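Local coordinates for molybdopterin synthase catalytic subunit (Homo sapiens, PDB 5MPO), which transfers two sulfur atoms from the thiocarboxylated carrier MOCS2A to precursor Z, forming the dithiolene group of molybdopterin, at residues C[22-27]-C[96-101]; C[108-113]-C[128-133]. One frame throughout, in Å; residues are numbered along the deposited sequence.

How the interactions relate
Both interactions are built on the mixed four-stranded sheet of the MoaE fold, with their centres about 11 Å apart. Interaction 1 comes first along the chain and joins strand 20-25, outermost within this chain, to strand 91-99. Interaction 2 follows and seats helix 119-136 on strand 108-116, the next strand in the sheet. Strands 91-99 and 108-116 run antiparallel and link the contacts directly: Phe-97 N lies 2.8 Å from Ile-111 O. Interaction 1 thus adds an outer strand, whereas interaction 2 packs a helix on one face. The side chains of His-98 and Ile-130 lie about 7 and 4 Å from that of Lys-134, so sheet and helix probably frame the predicted substrate site.

Interaction 1 of 2, residues C[22-27]-C[96-101]; sequences INFTAE and VFHRLG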
loop_
_atom_site.group_PDB
_atom_site.type_symbol
_atom_site.label_atom_id
_atom_site.label_comp_id
_atom_site.label_asym_id
_atom_site.label_seq_id
_atom_site.Cartn_x
_atom_site.Cartn_y
_atom_site.Cartn_z
ATOM N N ILE C 22 2.527 -17.077 -4.443
ATOM C CA ILE C 22 3.028 -16.530 -5.672
ATOM C C ILE C 22 2.291 -17.170 -6.829
ATOM O O ILE C 22 2.289 -18.390 -6.970
ATOM C CB ILE C 22 4.520 -16.846 -5.830
ATOM C CG1 ILE C 22 5.269 -16.292 -4.627
ATOM C CG2 ILE C 22 5.051 -16.217 -7.137
ATOM C CD1 ILE C 22 6.713 -16.643 -4.568
ATOM N N ASN C 23 1.728 -16.338 -7.686
ATOM C CA ASN C 23 0.965 -16.804 -8.775
ATOM C C ASN C 23 1.067 -15.933 -9.995
ATOM O O ASN C 23 0.762 -14.732 -9.949
ATOM C CB ASN C 23 -0.486 -16.880 -8.358
ATOM C CG ASN C 23 -1.329 -17.613 -9.370
ATOM O OD1 ASN C 23 -0.812 -18.199 -10.282
ATOM N ND2 ASN C 23 -2.628 -17.570 -9.203
ATOM N N PHE C 24 1.482 -16.564 -11.092
ATOM C CA PHE C 24 1.354 -16.005 -12.434
ATOM C C PHE C 24 0.189 -16.629 -13.163
ATOM O O PHE C 24 -0.012 -17.835 -13.080
ATOM C CB PHE C 24 2.644 -16.229 -13.164
ATOM C CG PHE C 24 3.762 -15.411 -12.615
ATOM C CD1 PHE C 24 4.409 -15.800 -11.464
ATOM C CD2 PHE C 24 4.133 -14.221 -13.227
ATOM C CE1 PHE C 24 5.454 -15.048 -10.948
ATOM C CE2 PHE C 24 5.170 -13.452 -12.732
ATOM C CZ PHE C 24 5.823 -13.855 -11.579
ATOM N N THR C 25 -0.621 -15.826 -13.849
ATOM C CA THR C 25 -1.933 -16.325 -14.293
ATOM C C THR C 25 -2.541 -15.450 -15.366
ATOM O O THR C 25 -2.247 -14.259 -15.431
ATOM C CB THR C 25 -2.873 -16.411 -13.101
ATOM O OG1 THR C 25 -4.146 -16.846 -13.530
ATOM C CG2 THR C 25 -3.069 -15.046 -12.446
ATOM N N ALA C 26 -3.337 -16.047 -16.245
ATOM C CA ALA C 26 -4.072 -15.306 -17.299
ATOM C C ALA C 26 -5.421 -14.793 -16.762
ATOM O O ALA C 26 -5.994 -13.888 -17.283
ATOM C CB ALA C 26 -4.272 -16.176 -18.533
ATOM N N GLU C 27 -5.862 -15.339 -15.660
ATOM C CA GLU C 27 -7.027 -14.839 -14.947
ATOM C C GLU C 27 -6.991 -13.341 -14.526
ATOM O O GLU C 27 -5.939 -12.792 -14.245
ATOM C CB GLU C 27 -7.194 -15.684 -13.680
ATOM C CG GLU C 27 -7.329 -17.190 -13.904
ATOM C CD GLU C 27 -8.640 -17.569 -14.560
ATOM O OE1 GLU C 27 -9.619 -17.701 -13.783
ATOM O OE2 GLU C 27 -8.688 -17.728 -15.821
ATOM N N VAL C 96 1.993 -12.360 -4.075
ATOM C CA VAL C 96 2.361 -11.658 -5.326
ATOM C C VAL C 96 1.680 -12.302 -6.509
ATOM O O VAL C 96 1.972 -13.437 -6.841
ATOM C CB VAL C 96 3.851 -11.658 -5.618
ATOM C CG1 VAL C 96 4.105 -10.948 -6.960
ATOM C CG2 VAL C 96 4.641 -11.040 -4.453
ATOM N N PHE C 97 0.767 -11.557 -7.124
ATOM C CA PHE C 97 -0.059 -12.072 -8.187
ATOM C C PHE C 97 0.218 -11.258 -9.395
ATOM O O PHE C 97 0.033 -10.040 -9.363
ATOM C CB PHE C 97 -1.521 -11.995 -7.813
ATOM C CG PHE C 97 -1.987 -13.159 -7.019
ATOM C CD1 PHE C 97 -1.467 -13.399 -5.782
ATOM C CD2 PHE C 97 -2.914 -14.029 -7.522
ATOM C CE1 PHE C 97 -1.868 -14.500 -5.024
ATOM C CE2 PHE C 97 -3.328 -15.142 -6.782
ATOM C CZ PHE C 97 -2.799 -15.384 -5.516
ATOM N N HIS C 98 0.716 -11.893 -10.452
ATOM C CA HIS C 98 0.961 -11.157 -11.695
ATOM C C HIS C 98 0.173 -11.758 -12.842
ATOM O O HIS C 98 0.152 -12.959 -13.025
ATOM C CB HIS C 98 2.456 -11.099 -11.987
ATOM C CG HIS C 98 2.869 -9.970 -12.888
ATOM N ND1 HIS C 98 2.271 -9.732 -14.118
ATOM C CD2 HIS C 98 3.848 -9.044 -12.765
ATOM C CE1 HIS C 98 2.870 -8.724 -14.716
ATOM N NE2 HIS C 98 3.819 -8.278 -13.913
ATOM N N ARG C 99 -0.516 -10.915 -13.593
ATOM C CA ARG C 99 -1.329 -11.373 -14.714
ATOM C C ARG C 99 -0.538 -11.381 -15.987
ATOM O O ARG C 99 0.303 -10.514 -16.205
ATOM C CB ARG C 99 -2.546 -10.501 -14.881
ATOM C CG ARG C 99 -3.515 -11.003 -15.929
ATOM C CD ARG C 99 -4.798 -10.252 -15.785
ATOM N NE ARG C 99 -5.556 -10.359 -17.005
ATOM C CZ ARG C 99 -6.626 -9.632 -17.301
ATOM N NH1 ARG C 99 -7.110 -8.730 -16.451
ATOM N NH2 ARG C 99 -7.224 -9.812 -18.467
ATOM N N LEU C 100 -0.784 -12.376 -16.833
ATOM C CA LEU C 100 -0.012 -12.503 -18.065
ATOM C C LEU C 100 -0.913 -12.442 -19.301
ATOM O O LEU C 100 -2.088 -12.685 -19.198
ATOM C CB LEU C 100 0.809 -13.789 -18.012
ATOM C CG LEU C 100 1.992 -13.793 -17.047
ATOM C CD1 LEU C 100 2.858 -15.033 -17.224
ATOM C CD2 LEU C 100 2.860 -12.547 -17.222
ATOM N N GLY C 101 -0.330 -12.124 -20.465
ATOM C CA GLY C 101 -1.096 -11.830 -21.664
ATOM C C GLY C 101 -1.767 -10.461 -21.575
ATOM O O GLY C 101 -1.150 -9.513 -21.099
#
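Phe-24 and Asn-23 have the largest buried areas here, and each meets the residue paired with it on the parallel strand. The Phe-24 ring brings CE2 to 3.7 Å from His-98 CB; the two aromatic planes are nearly parallel (10°) but slid apart, with little overlap. Its CB also meets Leu-100 CD1 at 4.2 Å. On the reverse face of the sheet, Asn-23 CB makes a CH-pi contact over the Phe-97 ring, 3.9 Å from the centroid and displaced toward the rim. Backbone atoms form a regular parallel beta ladder: Asn-23 N donates to Val-96 O, and Asn-23 O receives His-98 N at 2.9 Å. The ladder continues through Thr-25, whose N reaches His-98 O and whose O accepts Leu-100 N at 2.8 Å. It puts Ile-22, Phe-24, Val-96 and His-98 on one face, Asn-23, Thr-25, Phe-97 and Arg-99 on the other. Thr-25 OG1 then closes an ST turn by accepting Glu-27 N. His-98 NE2 bonds the backbone of another protein's chain. Phe-24 packs on Ala-74 of helix 73-88 and Ile-139 of strand 139-145, while helix 31-38 covers Phe-97 through Val-34 and Leu-37; strand 108-116 flanks strand 91-99 on the side away from 20-25.

Interaction 2 of 2, residues C[108-113]-C[128-133]; sequences ASIIIA and YAIDTL
Ile-110 and Ile-112, two residues apart on the strand, send their side chains to the same side of the sheet and meet Ala-129, Ile-130 and Leu-133 of the helix. The contact between the segments is entirely van der Waals. One set of contacts is between methyl groups. Ile-110 and Leu-133 reach toward each other tip to tip, CD1 to CD1 at 3.6 Å, and Leu-133 CD2 is only slightly farther from the same isoleucine methyl. The reach of Ile-110 follows from an extended branch, with CG1 anti to the backbone N (chi1 178°) and chi2 at 151°. Its CD1 also lies 4.0 Å from Ile-130 CD1, so this methyl bridges two helix residues. Ile-112 CG2 joins the set, meeting Ala-129 CB at 4.1 Å.

A second kind of contact brings a strand side chain against the helix backbone. The other branch of Ile-112 makes it: CD1 comes within 3.8 Å of Ile-130 N and 3.9 Å of Ile-130 CB.

The strand's backbone bonds go to strands 91-99 and 45-52, pairing Ile-111 with Phe-97 and Ile-112 with Phe-49; in the helix Leu-133 N donates to Ala-129 O. Ser-109 and Ile-110 both face Gly-51 in a classic beta bulge.

Phe-49 of strand 45-52 touches both Ile-110 and Ile-130, adding to the apolar layer. Because all five touching residues are buried and aliphatic, helix and sheet meet here through burial of apolar groups, as in two-layer alpha/beta packing, with non-directional contacts and without direct polar bonds between these segments.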
loop_
_atom_site.group_PDB
_atom_site.type_symbol
_atom_site.label_atom_id
_atom_site.label_comp_id
_atom_site.label_asym_id
_atom_site.label_seq_id
_atom_site.Cartn_x
_atom_site.Cartn_y
_atom_site.Cartn_z
ATOM N N ALA C 108 -6.119 -4.944 -13.456
ATOM C CA ALA C 108 -4.864 -5.086 -12.729
ATOM C C ALA C 108 -3.935 -6.034 -13.419
ATOM O O ALA C 108 -4.341 -7.153 -13.753
ATOM C CB ALA C 108 -5.137 -5.577 -11.289
ATOM N N SER C 109 -2.690 -5.605 -13.601
ATOM C CA SER C 109 -1.584 -6.491 -14.020
ATOM C C SER C 109 -0.803 -7.169 -12.845
ATOM O O SER C 109 -0.138 -8.190 -13.036
ATOM C CB SER C 109 -0.588 -5.704 -14.872
ATOM O OG SER C 109 0.086 -4.697 -14.138
ATOM N N ILE C 110 -0.828 -6.551 -11.672
ATOM C CA ILE C 110 -0.063 -7.012 -10.521
ATOM C C ILE C 110 -0.816 -6.631 -9.254
ATOM O O ILE C 110 -1.442 -5.576 -9.192
ATOM C CB ILE C 110 1.419 -6.482 -10.507
ATOM C CG1 ILE C 110 2.132 -6.960 -9.268
ATOM C CG2 ILE C 110 1.514 -4.988 -10.521
ATOM C CD1 ILE C 110 3.616 -7.136 -9.400
ATOM N N ILE C 111 -0.764 -7.501 -8.257
ATOM C CA ILE C 111 -1.265 -7.162 -6.947
ATOM C C ILE C 111 -0.268 -7.815 -6.051
ATOM O O ILE C 111 -0.011 -9.027 -6.141
ATOM C CB ILE C 111 -2.685 -7.701 -6.677
ATOM C CG1 ILE C 111 -3.726 -7.057 -7.579
ATOM C CG2 ILE C 111 -3.147 -7.477 -5.251
ATOM C CD1 ILE C 111 -5.087 -7.735 -7.432
ATOM N N ILE C 112 0.292 -6.985 -5.180
ATOM C CA ILE C 112 1.182 -7.387 -4.098
ATOM C C ILE C 112 0.532 -6.984 -2.787
ATOM O O ILE C 112 0.005 -5.861 -2.646
ATOM C CB ILE C 112 2.531 -6.683 -4.218
ATOM C CG1 ILE C 112 3.235 -7.092 -5.515
ATOM C CG2 ILE C 112 3.412 -7.080 -3.057
ATOM C CD1 ILE C 112 4.360 -6.181 -5.962
ATOM N N ALA C 113 0.560 -7.901 -1.846
ATOM C CA ALA C 113 0.069 -7.663 -0.528
ATOM C C ALA C 113 1.052 -8.234 0.520
ATOM O O ALA C 113 1.598 -9.310 0.322
ATOM C CB ALA C 113 -1.298 -8.307 -0.388
ATOM N N TYR C 128 9.501 -2.241 -1.448
ATOM C CA TYR C 128 10.638 -3.011 -1.903
ATOM C C TYR C 128 10.237 -4.125 -2.922
ATOM O O TYR C 128 10.960 -4.379 -3.860
ATOM C CB TYR C 128 11.323 -3.695 -0.742
ATOM C CG TYR C 128 12.461 -4.602 -1.189
ATOM C CD1 TYR C 128 13.744 -4.062 -1.528
ATOM C CD2 TYR C 128 12.278 -6.009 -1.280
ATOM C CE1 TYR C 128 14.800 -4.887 -1.892
ATOM C CE2 TYR C 128 13.336 -6.854 -1.674
ATOM C CZ TYR C 128 14.590 -6.310 -1.988
ATOM O OH TYR C 128 15.630 -7.145 -2.391
ATOM N N ALA C 129 9.098 -4.770 -2.702
ATOM C CA ALA C 129 8.650 -5.812 -3.586
ATOM C C ALA C 129 8.372 -5.278 -5.013
ATOM O O ALA C 129 8.910 -5.815 -5.976
ATOM C CB ALA C 129 7.439 -6.504 -3.011
ATOM N N ILE C 130 7.550 -4.257 -5.152
ATOM C CA ILE C 130 7.273 -3.723 -6.473
ATOM C C ILE C 130 8.519 -3.148 -7.174
ATOM O O ILE C 130 8.715 -3.369 -8.346
ATOM C CB ILE C 130 6.101 -2.719 -6.493
ATOM C CG1 ILE C 130 5.767 -2.336 -7.949
ATOM C CG2 ILE C 130 6.397 -1.443 -5.703
ATOM C CD1 ILE C 130 5.314 -3.524 -8.818
ATOM N N ASP C 131 9.362 -2.448 -6.459
ATOM C CA ASP C 131 10.609 -1.960 -7.030
ATOM C C ASP C 131 11.558 -3.032 -7.521
ATOM O O ASP C 131 12.246 -2.872 -8.562
ATOM C CB ASP C 131 11.388 -1.073 -6.021
ATOM C CG ASP C 131 10.673 0.292 -5.768
ATOM O OD1 ASP C 131 9.690 0.649 -6.481
ATOM O OD2 ASP C 131 11.069 0.989 -4.830
ATOM N N THR C 132 11.679 -4.048 -6.697
ATOM C CA THR C 132 12.591 -5.115 -6.953
ATOM C C THR C 132 12.008 -5.982 -8.096
ATOM O O THR C 132 12.719 -6.350 -8.989
ATOM C CB THR C 132 12.867 -5.880 -5.666
ATOM O OG1 THR C 132 13.236 -4.930 -4.657
ATOM C CG2 THR C 132 14.011 -6.962 -5.890
ATOM N N LEU C 133 10.697 -6.185 -8.117
ATOM C CA LEU C 133 10.072 -6.888 -9.176
ATOM C C LEU C 133 10.359 -6.200 -10.507
ATOM O O LEU C 133 10.649 -6.880 -11.497
ATOM C CB LEU C 133 8.575 -6.976 -8.937
ATOM C CG LEU C 133 7.830 -7.752 -10.037
ATOM C CD1 LEU C 133 6.826 -8.790 -9.541
ATOM C CD2 LEU C 133 7.145 -6.799 -11.051
#